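Local atomic coordinates of phosphate ABC transporter, phosphate-binding protein (Clostridium perfringens, PDB entry 4Q8R), a protein that probably captures inorganic phosphate with high affinity outside the cell membrane and hands it to an ABC transporter for uptake. Residues L83-K87 with V163-E167; V91-L96 with V185-G189; K160-Q164 with Y177-V182; D79-L83 with Y202-R206. One frame throughout, in Å; residues are numbered along the deposited sequence.

Contact 1 (L83-K87 with V163-E167); sequences LITHK and VQGNE. With ZN (zinc ion), chain E.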
loop_
_atom_site.group_PDB
_atom_site.type_symbol
_atom_site.label_atom_id
_atom_site.label_comp_id
_atom_site.label_asym_id
_atom_site.label_seq_id
_atom_site.Cartn_x
_atom_site.Cartn_y
_atom_site.Cartn_z
ATOM N N LEU A 83 3.641 -7.699 6.574
ATOM C CA LEU A 83 4.633 -7.331 7.594
ATOM C C LEU A 83 5.865 -8.060 7.161
ATOM O O LEU A 83 5.883 -9.344 7.221
ATOM C CB LEU A 83 4.286 -7.866 8.968
ATOM C CG LEU A 83 3.416 -7.059 9.879
ATOM C CD1 LEU A 83 4.125 -5.789 10.200
ATOM C CD2 LEU A 83 2.068 -6.831 9.257
ATOM N N ILE A 84 6.854 -7.325 6.707
ATOM C CA ILE A 84 8.063 -7.942 6.170
ATOM C C ILE A 84 9.213 -7.891 7.146
ATOM O O ILE A 84 9.419 -6.870 7.846
ATOM C CB ILE A 84 8.450 -7.344 4.821
ATOM C CG1 ILE A 84 8.554 -5.812 4.844
ATOM C CG2 ILE A 84 7.422 -7.779 3.779
ATOM C CD1 ILE A 84 9.342 -5.291 3.687
ATOM N N THR A 85 9.990 -8.974 7.153
ATOM C CA THR A 85 11.206 -9.059 7.898
ATOM C C THR A 85 12.329 -9.316 6.915
ATOM O O THR A 85 12.129 -9.627 5.725
ATOM C CB THR A 85 11.163 -10.161 8.965
ATOM O OG1 THR A 85 11.144 -11.428 8.279
ATOM C CG2 THR A 85 9.980 -10.083 9.886
ATOM N N HIS A 86 13.548 -9.139 7.390
ATOM C CA HIS A 86 14.703 -9.652 6.667
ATOM C C HIS A 86 14.550 -11.184 6.449
ATOM O O HIS A 86 13.956 -11.898 7.244
ATOM C CB HIS A 86 15.960 -9.370 7.468
ATOM C CG HIS A 86 17.207 -9.354 6.689
ATOM N ND1 HIS A 86 17.650 -8.264 5.967
ATOM C CD2 HIS A 86 18.145 -10.326 6.514
ATOM C CE1 HIS A 86 18.822 -8.535 5.442
ATOM N NE2 HIS A 86 19.113 -9.796 5.710
ATOM N N LYS A 87 15.159 -11.647 5.377
ATOM C CA LYS A 87 15.108 -13.017 4.991
ATOM C C LYS A 87 15.753 -13.831 6.141
ATOM O O LYS A 87 16.703 -13.382 6.776
ATOM C CB LYS A 87 15.844 -13.143 3.630
ATOM C CG LYS A 87 15.646 -14.428 2.964
ATOM C CD LYS A 87 14.253 -14.555 2.373
ATOM C CE LYS A 87 14.288 -15.590 1.250
ATOM N NZ LYS A 87 12.891 -15.757 0.766
ATOM N N VAL A 163 14.492 -2.889 5.122
ATOM C CA VAL A 163 14.308 -4.240 5.618
ATOM C C VAL A 163 15.328 -5.168 4.927
ATOM O O VAL A 163 15.983 -5.991 5.589
ATOM C CB VAL A 163 12.875 -4.710 5.466
ATOM C CG1 VAL A 163 12.736 -6.194 5.800
ATOM C CG2 VAL A 163 11.924 -3.889 6.312
ATOM N N GLN A 164 15.523 -4.977 3.627
ATOM C CA GLN A 164 16.536 -5.730 2.903
ATOM C C GLN A 164 17.931 -5.532 3.484
ATOM O O GLN A 164 18.773 -6.421 3.355
ATOM C CB GLN A 164 16.627 -5.386 1.433
ATOM C CG GLN A 164 15.463 -5.880 0.620
ATOM C CD GLN A 164 15.449 -5.289 -0.798
ATOM O OE1 GLN A 164 15.884 -4.146 -1.018
ATOM N NE2 GLN A 164 14.991 -6.072 -1.780
ATOM N N GLY A 165 18.170 -4.354 4.069
ATOM C CA GLY A 165 19.486 -3.983 4.540
ATOM C C GLY A 165 19.790 -4.213 6.006
ATOM O O GLY A 165 20.908 -3.889 6.462
ATOM N N ASN A 166 18.823 -4.717 6.739
ATOM C CA ASN A 166 18.963 -4.839 8.192
ATOM C C ASN A 166 18.330 -6.096 8.709
ATOM O O ASN A 166 17.110 -6.241 8.709
ATOM C CB ASN A 166 18.357 -3.628 8.923
ATOM C CG ASN A 166 18.788 -3.554 10.443
ATOM O OD1 ASN A 166 18.729 -4.550 11.158
ATOM N ND2 ASN A 166 19.160 -2.353 10.933
ATOM N N GLU A 167 19.168 -7.023 9.187
ATOM C CA GLU A 167 18.679 -8.268 9.720
ATOM C C GLU A 167 17.573 -8.166 10.753
ATOM O O GLU A 167 16.738 -9.075 10.883
ATOM C CB GLU A 167 19.846 -9.139 10.340
ATOM C CG GLU A 167 20.855 -9.577 9.312
ATOM C CD GLU A 167 21.945 -10.431 9.879
ATOM O OE1 GLU A 167 21.949 -10.633 11.085
ATOM O OE2 GLU A 167 22.770 -10.920 9.138
HETATM ZN ZN ZN E . 20.908 -10.764 5.373
HETATM O O HOH W 1 14.083 -8.930 10.366
HETATM O O HOH W 2 21.516 -11.956 6.822
HETATM O O HOH W 3 22.367 -9.185 5.779
#
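H86 reaches from the end of strand 71-86 to the last turn of helix 156-164, and its ring is held at its edge and over one face. ND1 donates to V163 O at 2.8 Å with a nearly straight N-H...O angle of 170°, the acceptor lying in the ring plane and the donor in the carbonyl plane. With ND1 carrying the proton, NE2 is left to bind a zinc ion at 2.1 Å. Over one face of the ring sits E167 CA, 3.8 Å from the centroid, a CH-pi contact offset toward the rim. The E167 side chain then runs extended past the ring, and its OE2 accepts from a zinc-bound water at 2.8 Å, placing the carboxylate in the metal's second shell. Another water joins H86 N to E167 O.

Histidine suits this place because its two nitrogens, either side of CE1, point different ways, to a carbonyl and a metal; CG anti to the backbone N (chi1 -158°) carries it across. Behind it, V163 packs on the strand: CG1 presses on T85 C at 3.3 Å, and CG2 meets I84 CD1 at 3.9 Å. The strand itself pairs I84 with G171 and T85 with S183. The arrangement is that of a helix C-terminus whose late carbonyl is taken up by a side chain, beside a peripheral zinc site where H86 and two waters are ligands.

Contact 2 (V91-L96 with V185-G189); sequences VKDLTL and VKVDG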
loop_
_atom_site.group_PDB
_atom_site.type_symbol
_atom_site.label_atom_id
_atom_site.label_comp_id
_atom_site.label_asym_id
_atom_site.label_seq_id
_atom_site.Cartn_x
_atom_site.Cartn_y
_atom_site.Cartn_z
ATOM N N VAL A 91 11.505 -15.590 13.277
ATOM C CA VAL A 91 10.084 -15.259 13.583
ATOM C C VAL A 91 9.299 -15.194 12.264
ATOM O O VAL A 91 9.578 -14.360 11.433
ATOM C CB VAL A 91 9.997 -13.940 14.331
ATOM C CG1 VAL A 91 8.541 -13.588 14.654
ATOM C CG2 VAL A 91 10.811 -14.043 15.616
ATOM N N LYS A 92 8.313 -16.080 12.129
ATOM C CA LYS A 92 7.602 -16.283 10.883
ATOM C C LYS A 92 6.091 -16.107 10.980
ATOM O O LYS A 92 5.401 -16.253 9.970
ATOM C CB LYS A 92 7.979 -17.672 10.328
ATOM C CG LYS A 92 9.405 -17.606 9.778
ATOM C CD LYS A 92 9.996 -18.919 9.383
ATOM C CE LYS A 92 11.501 -18.762 9.282
ATOM N NZ LYS A 92 11.944 -17.958 8.119
ATOM N N ASP A 93 5.602 -15.750 12.168
ATOM C CA ASP A 93 4.202 -15.682 12.427
ATOM C C ASP A 93 4.027 -14.741 13.593
ATOM O O ASP A 93 4.728 -14.921 14.623
ATOM C CB ASP A 93 3.707 -17.089 12.741
ATOM C CG ASP A 93 2.207 -17.219 12.821
ATOM O OD1 ASP A 93 1.455 -16.256 12.709
ATOM O OD2 ASP A 93 1.750 -18.375 13.005
ATOM N N LEU A 94 3.121 -13.769 13.457
ATOM C CA LEU A 94 2.803 -12.829 14.533
ATOM C C LEU A 94 1.302 -12.615 14.630
ATOM O O LEU A 94 0.619 -12.589 13.590
ATOM C CB LEU A 94 3.500 -11.483 14.279
ATOM C CG LEU A 94 5.041 -11.456 14.345
ATOM C CD1 LEU A 94 5.627 -10.156 13.887
ATOM C CD2 LEU A 94 5.478 -11.758 15.778
ATOM N N THR A 95 0.782 -12.427 15.825
ATOM C CA THR A 95 -0.624 -12.033 16.018
ATOM C C THR A 95 -0.718 -10.487 15.840
ATOM O O THR A 95 0.301 -9.754 15.951
ATOM C CB THR A 95 -1.115 -12.428 17.385
ATOM O OG1 THR A 95 -0.392 -11.642 18.373
ATOM C CG2 THR A 95 -0.966 -13.946 17.598
ATOM N N LEU A 96 -1.921 -9.959 15.573
ATOM C CA LEU A 96 -2.051 -8.541 15.428
ATOM C C LEU A 96 -1.603 -7.811 16.691
ATOM O O LEU A 96 -0.987 -6.746 16.597
ATOM C CB LEU A 96 -3.456 -8.111 15.061
ATOM C CG LEU A 96 -3.929 -8.315 13.629
ATOM C CD1 LEU A 96 -5.370 -7.852 13.549
ATOM C CD2 LEU A 96 -3.068 -7.531 12.665
ATOM N N VAL A 185 5.623 -12.243 7.142
ATOM C CA VAL A 185 5.208 -13.092 8.231
ATOM C C VAL A 185 3.768 -13.545 8.068
ATOM O O VAL A 185 2.991 -12.854 7.442
ATOM C CB VAL A 185 5.406 -12.431 9.631
ATOM C CG1 VAL A 185 6.834 -11.967 9.825
ATOM C CG2 VAL A 185 4.460 -11.268 9.826
ATOM N N LYS A 186 3.406 -14.717 8.586
ATOM C CA LYS A 186 1.995 -15.058 8.722
ATOM C C LYS A 186 1.412 -14.102 9.741
ATOM O O LYS A 186 2.104 -13.691 10.672
ATOM C CB LYS A 186 1.789 -16.473 9.208
ATOM C CG LYS A 186 2.244 -17.486 8.195
ATOM C CD LYS A 186 2.122 -18.908 8.761
ATOM C CE LYS A 186 2.765 -19.877 7.792
ATOM N NZ LYS A 186 2.771 -21.236 8.397
ATOM N N VAL A 187 0.140 -13.754 9.580
ATOM C CA VAL A 187 -0.549 -12.925 10.568
ATOM C C VAL A 187 -1.650 -13.771 11.179
ATOM O O VAL A 187 -2.520 -14.288 10.467
ATOM C CB VAL A 187 -1.047 -11.608 9.972
ATOM C CG1 VAL A 187 -1.899 -10.912 11.013
ATOM C CG2 VAL A 187 0.146 -10.745 9.516
ATOM N N ASP A 188 -1.600 -13.992 12.481
ATOM C CA ASP A 188 -2.560 -14.785 13.193
ATOM C C ASP A 188 -2.575 -16.194 12.526
ATOM O O ASP A 188 -3.634 -16.802 12.305
ATOM C CB ASP A 188 -3.991 -14.159 13.167
ATOM C CG ASP A 188 -4.189 -12.905 14.124
ATOM O OD1 ASP A 188 -3.387 -12.539 14.969
ATOM O OD2 ASP A 188 -5.259 -12.262 14.097
ATOM N N GLY A 189 -1.400 -16.675 12.137
ATOM C CA GLY A 189 -1.266 -17.994 11.500
ATOM C C GLY A 189 -1.679 -18.134 10.044
ATOM O O GLY A 189 -1.621 -19.254 9.495
#
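Rotation about the first side-chain bond turns two aspartates onto the partner backbone: D93 has CG anti to its own N (chi1 -171°), bringing OD1 to G189 N at 2.9 Å through its syn lone pair, while D188 has CG anti to its carbonyl carbon (chi1 -75°), bringing OD1 to L96 N at 3.0 Å, which meets it from above the carboxylate plane. Between them the backbones pair as parallel strands: K186 N to K92 O, L94 N to K186 O at 3.0 Å, and D188 N to L94 O at 2.8 Å. D188 and G189 both have positive phi and turn the chain away just after the strand, a conformation that at G189 suits a residue without a side chain.

A short carboxylate suits D188, since it meets the first turn of helix 96-103, whose N-terminus should attract negative charge. T95 is the N-cap there, its side chain capping a backbone N, and Q98 OE1 accepts from T95 N, consistent with a capping box. L96 CD2 rests on V187 CG1 at 3.9 Å. Further out, L94 packs on I99 and I102 of that helix and V185 on L83 and T85 of strand 71-86, placing this parallel pair at the sheet margin.

Contact 3 (K160-Q164 with Y177-V182); sequences KSLVQ and YVDDSV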
loop_
_atom_site.group_PDB
_atom_site.type_symbol
_atom_site.label_atom_id
_atom_site.label_comp_id
_atom_site.label_asym_id
_atom_site.label_seq_id
_atom_site.Cartn_x
_atom_site.Cartn_y
_atom_site.Cartn_z
ATOM N N LYS A 160 11.078 -1.252 1.849
ATOM C CA LYS A 160 11.589 -2.539 1.416
ATOM C C LYS A 160 13.149 -2.546 1.514
ATOM O O LYS A 160 13.733 -3.500 2.022
ATOM C CB LYS A 160 11.171 -2.814 -0.037
ATOM C CG LYS A 160 11.584 -4.159 -0.598
ATOM C CD LYS A 160 10.919 -4.332 -1.943
ATOM C CE LYS A 160 11.347 -5.629 -2.561
ATOM N NZ LYS A 160 10.719 -5.852 -3.888
ATOM N N SER A 161 13.782 -1.496 1.025
ATOM C CA SER A 161 15.245 -1.395 1.002
ATOM C C SER A 161 15.785 -1.428 2.430
ATOM O O SER A 161 16.773 -2.098 2.713
ATOM C CB SER A 161 15.689 -0.120 0.320
ATOM O OG SER A 161 15.491 -0.173 -1.077
ATOM N N LEU A 162 15.133 -0.743 3.343
ATOM C CA LEU A 162 15.606 -0.770 4.739
ATOM C C LEU A 162 15.594 -2.192 5.340
ATOM O O LEU A 162 16.587 -2.649 5.977
ATOM C CB LEU A 162 14.845 0.259 5.585
ATOM C CG LEU A 162 15.614 0.821 6.778
ATOM C CD1 LEU A 162 16.931 1.393 6.322
ATOM C CD2 LEU A 162 14.780 1.838 7.542
ATOM N N VAL A 163 14.492 -2.889 5.122
ATOM C CA VAL A 163 14.308 -4.240 5.618
ATOM C C VAL A 163 15.328 -5.168 4.927
ATOM O O VAL A 163 15.983 -5.991 5.589
ATOM C CB VAL A 163 12.875 -4.710 5.466
ATOM C CG1 VAL A 163 12.736 -6.194 5.800
ATOM C CG2 VAL A 163 11.924 -3.889 6.312
ATOM N N GLN A 164 15.523 -4.977 3.627
ATOM C CA GLN A 164 16.536 -5.730 2.903
ATOM C C GLN A 164 17.931 -5.532 3.484
ATOM O O GLN A 164 18.773 -6.421 3.355
ATOM C CB GLN A 164 16.627 -5.386 1.433
ATOM C CG GLN A 164 15.463 -5.880 0.620
ATOM C CD GLN A 164 15.449 -5.289 -0.798
ATOM O OE1 GLN A 164 15.884 -4.146 -1.018
ATOM N NE2 GLN A 164 14.991 -6.072 -1.780
ATOM N N TYR A 177 4.834 -5.373 -3.629
ATOM C CA TYR A 177 6.282 -5.208 -3.516
ATOM C C TYR A 177 6.972 -6.411 -2.905
ATOM O O TYR A 177 8.196 -6.417 -2.806
ATOM C CB TYR A 177 6.618 -4.007 -2.633
ATOM C CG TYR A 177 6.400 -2.661 -3.311
ATOM C CD1 TYR A 177 5.112 -2.154 -3.535
ATOM C CD2 TYR A 177 7.495 -1.914 -3.737
ATOM C CE1 TYR A 177 4.936 -0.902 -4.139
ATOM C CE2 TYR A 177 7.326 -0.705 -4.363
ATOM C CZ TYR A 177 6.065 -0.192 -4.574
ATOM O OH TYR A 177 6.024 1.069 -5.119
ATOM N N VAL A 178 6.226 -7.408 -2.463
ATOM C CA VAL A 178 6.857 -8.566 -1.772
ATOM C C VAL A 178 7.494 -9.476 -2.819
ATOM O O VAL A 178 6.908 -9.727 -3.841
ATOM C CB VAL A 178 5.864 -9.342 -0.906
ATOM C CG1 VAL A 178 6.542 -10.580 -0.311
ATOM C CG2 VAL A 178 5.314 -8.450 0.222
ATOM N N ASP A 179 8.730 -9.887 -2.602
ATOM C CA ASP A 179 9.364 -10.859 -3.436
ATOM C C ASP A 179 10.273 -11.656 -2.564
ATOM O O ASP A 179 10.203 -11.534 -1.346
ATOM C CB ASP A 179 10.128 -10.215 -4.612
ATOM C CG ASP A 179 11.196 -9.223 -4.149
ATOM O OD1 ASP A 179 11.666 -9.344 -3.003
ATOM O OD2 ASP A 179 11.557 -8.347 -4.925
ATOM N N ASP A 180 11.056 -12.547 -3.213
ATOM C CA ASP A 180 11.957 -13.437 -2.473
ATOM C C ASP A 180 13.075 -12.802 -1.679
ATOM O O ASP A 180 13.759 -13.512 -0.973
ATOM C CB ASP A 180 12.594 -14.462 -3.391
ATOM C CG ASP A 180 11.566 -15.340 -4.086
ATOM O OD1 ASP A 180 10.425 -15.454 -3.586
ATOM O OD2 ASP A 180 11.906 -15.901 -5.132
ATOM N N SER A 181 13.247 -11.499 -1.769
ATOM C CA SER A 181 14.330 -10.811 -1.098
ATOM C C SER A 181 14.010 -10.480 0.360
ATOM O O SER A 181 14.896 -10.095 1.079
ATOM C CB SER A 181 14.690 -9.510 -1.839
ATOM O OG SER A 181 13.721 -8.505 -1.641
ATOM N N VAL A 182 12.740 -10.600 0.733
ATOM C CA VAL A 182 12.224 -10.313 2.073
ATOM C C VAL A 182 11.231 -11.412 2.446
ATOM O O VAL A 182 10.866 -12.245 1.603
ATOM C CB VAL A 182 11.563 -8.903 2.160
ATOM C CG1 VAL A 182 12.580 -7.785 1.917
ATOM C CG2 VAL A 182 10.393 -8.764 1.218
HETATM O O HOH W 4 14.672 -7.332 -4.752
#
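Two flat groups, the amide of Q164 and the carboxylate of D179, meet their partners in contrasting ways. The amide is approached at its edge: S181 OG lies only 6° out of its plane and accepts from NE2 at 2.7 Å. K160 NZ instead comes from above the carboxylate plane, 61° out of it, bonding D179 OD2 at 2.8 Å in a salt bridge. S181 N comes from the other face, to D179 OD1 at 2.9 Å, and S181 OG donates to the syn lone pair of the same OD1 at 2.6 Å. The hydroxyl thus donates a hydrogen bond to D179 while accepting one from Q164, a place for which serine, whose hydroxyl can do both at once on a short stem, is well suited.

K160 has CG anti to its backbone N (chi1 -177°) and stays fully extended, so the ammonium crosses from the helix to the loop and also bonds Y177 O at 2.8 Å. The S181 N bond to D179 OD1 is an Asx turn, and it opens the type I turn D179-V182. V182 CG1 packs against Q164 CG at 3.7 Å and approaches V163 CG1. The Y177 hydroxyl points elsewhere, to T12 O.

Helix 156-164 is thus tied to the loop between strands 169-174 and 182-187. With the K160 ammonium, the backbone N-H of S181 and the S181 hydroxyl as donors, the D179 carboxylate is probably stabilised in its charged form, and the serine bonds fix its rotation.

Contact 4 (D79-L83 with Y202-R206); sequences DGIAL and YKVSR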
loop_
_atom_site.group_PDB
_atom_site.type_symbol
_atom_site.label_atom_id
_atom_site.label_comp_id
_atom_site.label_asym_id
_atom_site.label_seq_id
_atom_site.Cartn_x
_atom_site.Cartn_y
_atom_site.Cartn_z
ATOM N N ASP A 79 -5.852 -4.821 -1.825
ATOM C CA ASP A 79 -4.444 -5.028 -1.602
ATOM C C ASP A 79 -4.181 -5.451 -0.145
ATOM O O ASP A 79 -4.631 -4.783 0.809
ATOM C CB ASP A 79 -3.665 -3.747 -1.890
ATOM C CG ASP A 79 -2.166 -3.882 -1.671
ATOM O OD1 ASP A 79 -1.490 -4.738 -2.265
ATOM O OD2 ASP A 79 -1.603 -3.067 -0.942
ATOM N N GLY A 80 -3.420 -6.520 0.026
ATOM C CA GLY A 80 -2.940 -6.916 1.310
ATOM C C GLY A 80 -1.731 -6.109 1.714
ATOM O O GLY A 80 -0.955 -5.627 0.874
ATOM N N ILE A 81 -1.589 -5.936 3.020
ATOM C CA ILE A 81 -0.385 -5.305 3.561
ATOM C C ILE A 81 0.374 -6.448 4.306
ATOM O O ILE A 81 -0.147 -7.063 5.260
ATOM C CB ILE A 81 -0.685 -4.198 4.540
ATOM C CG1 ILE A 81 -1.484 -3.053 3.834
ATOM C CG2 ILE A 81 0.614 -3.670 5.178
ATOM C CD1 ILE A 81 -1.978 -2.008 4.761
ATOM N N ALA A 82 1.585 -6.674 3.860
ATOM C CA ALA A 82 2.498 -7.629 4.472
ATOM C C ALA A 82 3.341 -6.929 5.537
ATOM O O ALA A 82 3.684 -5.788 5.416
ATOM C CB ALA A 82 3.424 -8.204 3.439
ATOM N N LEU A 83 3.641 -7.699 6.574
ATOM C CA LEU A 83 4.633 -7.331 7.594
ATOM C C LEU A 83 5.865 -8.060 7.161
ATOM O O LEU A 83 5.883 -9.344 7.221
ATOM C CB LEU A 83 4.286 -7.866 8.968
ATOM C CG LEU A 83 3.416 -7.059 9.879
ATOM C CD1 LEU A 83 4.125 -5.789 10.200
ATOM C CD2 LEU A 83 2.068 -6.831 9.257
ATOM N N TYR A 202 -6.829 -13.415 5.968
ATOM C CA TYR A 202 -5.711 -12.487 6.175
ATOM C C TYR A 202 -6.276 -11.096 6.414
ATOM O O TYR A 202 -6.907 -10.545 5.541
ATOM C CB TYR A 202 -4.732 -12.471 4.952
ATOM C CG TYR A 202 -3.454 -11.679 5.282
ATOM C CD1 TYR A 202 -2.378 -12.271 5.916
ATOM C CD2 TYR A 202 -3.366 -10.297 4.988
ATOM C CE1 TYR A 202 -1.264 -11.525 6.254
ATOM C CE2 TYR A 202 -2.220 -9.554 5.266
ATOM C CZ TYR A 202 -1.169 -10.177 5.906
ATOM O OH TYR A 202 -0.040 -9.461 6.214
ATOM N N LYS A 203 -6.002 -10.506 7.592
ATOM C CA LYS A 203 -6.786 -9.443 8.109
ATOM C C LYS A 203 -6.283 -8.065 7.719
ATOM O O LYS A 203 -6.993 -7.073 7.910
ATOM C CB LYS A 203 -6.832 -9.580 9.661
ATOM C CG LYS A 203 -7.667 -10.750 10.214
ATOM C CD LYS A 203 -9.096 -10.752 9.660
ATOM C CE LYS A 203 -9.872 -11.971 10.126
ATOM N NZ LYS A 203 -11.044 -12.240 9.254
ATOM N N VAL A 204 -5.075 -7.960 7.188
ATOM C CA VAL A 204 -4.515 -6.648 6.936
ATOM C C VAL A 204 -4.606 -6.341 5.439
ATOM O O VAL A 204 -3.793 -6.799 4.613
ATOM C CB VAL A 204 -3.067 -6.500 7.436
ATOM C CG1 VAL A 204 -2.756 -5.009 7.668
ATOM C CG2 VAL A 204 -2.819 -7.248 8.760
ATOM N N SER A 205 -5.595 -5.529 5.083
ATOM C CA SER A 205 -5.855 -5.231 3.688
ATOM C C SER A 205 -6.608 -3.920 3.536
ATOM O O SER A 205 -7.164 -3.417 4.507
ATOM C CB SER A 205 -6.657 -6.400 3.067
ATOM O OG SER A 205 -7.948 -6.500 3.597
ATOM N N ARG A 206 -6.674 -3.406 2.313
ATOM C CA ARG A 206 -7.230 -2.090 2.079
ATOM C C ARG A 206 -7.541 -1.928 0.568
ATOM O O ARG A 206 -7.027 -2.707 -0.260
ATOM C CB ARG A 206 -6.305 -0.969 2.615
ATOM C CG ARG A 206 -4.826 -1.225 2.477
ATOM C CD ARG A 206 -4.407 -1.143 1.001
ATOM N NE ARG A 206 -2.998 -1.385 0.774
ATOM C CZ ARG A 206 -2.029 -0.532 1.049
ATOM N NH1 ARG A 206 -0.801 -0.876 0.787
ATOM N NH2 ARG A 206 -2.302 0.662 1.636
HETATM O O HOH W 5 2.575 -10.371 6.369
#
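D79 and R206 form a salt bridge in which a single oxygen, D79 OD2, accepts from two guanidinium nitrogens: from NE at 2.8 Å, on its anti lone pair, and from NH1 at 2.9 Å, nearly in line with its C-O bond. The two side chains lie side by side and point the same way, with carboxylate and guanidinium planes 20° apart. R206 gets there by placing CG between its backbone N and carbonyl carbon (chi1 36°) and bending again at the next bond. The other oxygen, D79 OD1, accepts from S174, and R206 also bonds S59 O and T131 OG1.

D79 and R206 are likewise a hydrogen-bonded antiparallel pair, each N donating to the other's O; beside them G80 faces S205 as a non-hydrogen-bonded pair, where glycine leaves the 4.1 Å approach of G80 CA to S205 CA uncrowded. Strand 71-86 also pairs with 169-174 and strand 205-213 with 55-58, and these long strands probably link the two lobes, as the hinge strands of periplasmic binding proteins do. A bound phosphate ion lies about 5 Å from the R206 side chain, consistent with the ligand cleft between the lobes.

Farther along, I81 N bonds V204 O at 2.9 Å and Y202 OH donates to I81 O at 2.6 Å, the carbonyl lying at the edge of the ring. A tyrosine can do this while a water links its hydroxyl to L83 N. I81 CG1 lies over the rim of one guanidinium face, 3.8 Å from R206 CZ, and I81 CB touches V204 CG1 at 3.8 Å.

Strand 71-86 begins two contacts: residues 79-83 close the longest loop, in contact 4 with 202-206, and 83-87 close contact 1 with 163-167. The chain then passes 91-96, the first half of contact 2. Helix 156-164 serves contacts 1 and 3, contact 3 starting where contact 1 ends and closing a short loop that contains strand 169-174. Strand 182-187 follows and completes contact 2, so contacts 1 and 2 cross. Contact 3 is nested inside contact 2, which is itself nested inside contact 4. Together they tie helix 156-164 and strand 93-94 to the sheet in which 71-86 is flanked by 169-174 on one edge and by 205-213, then 182-187, along the other.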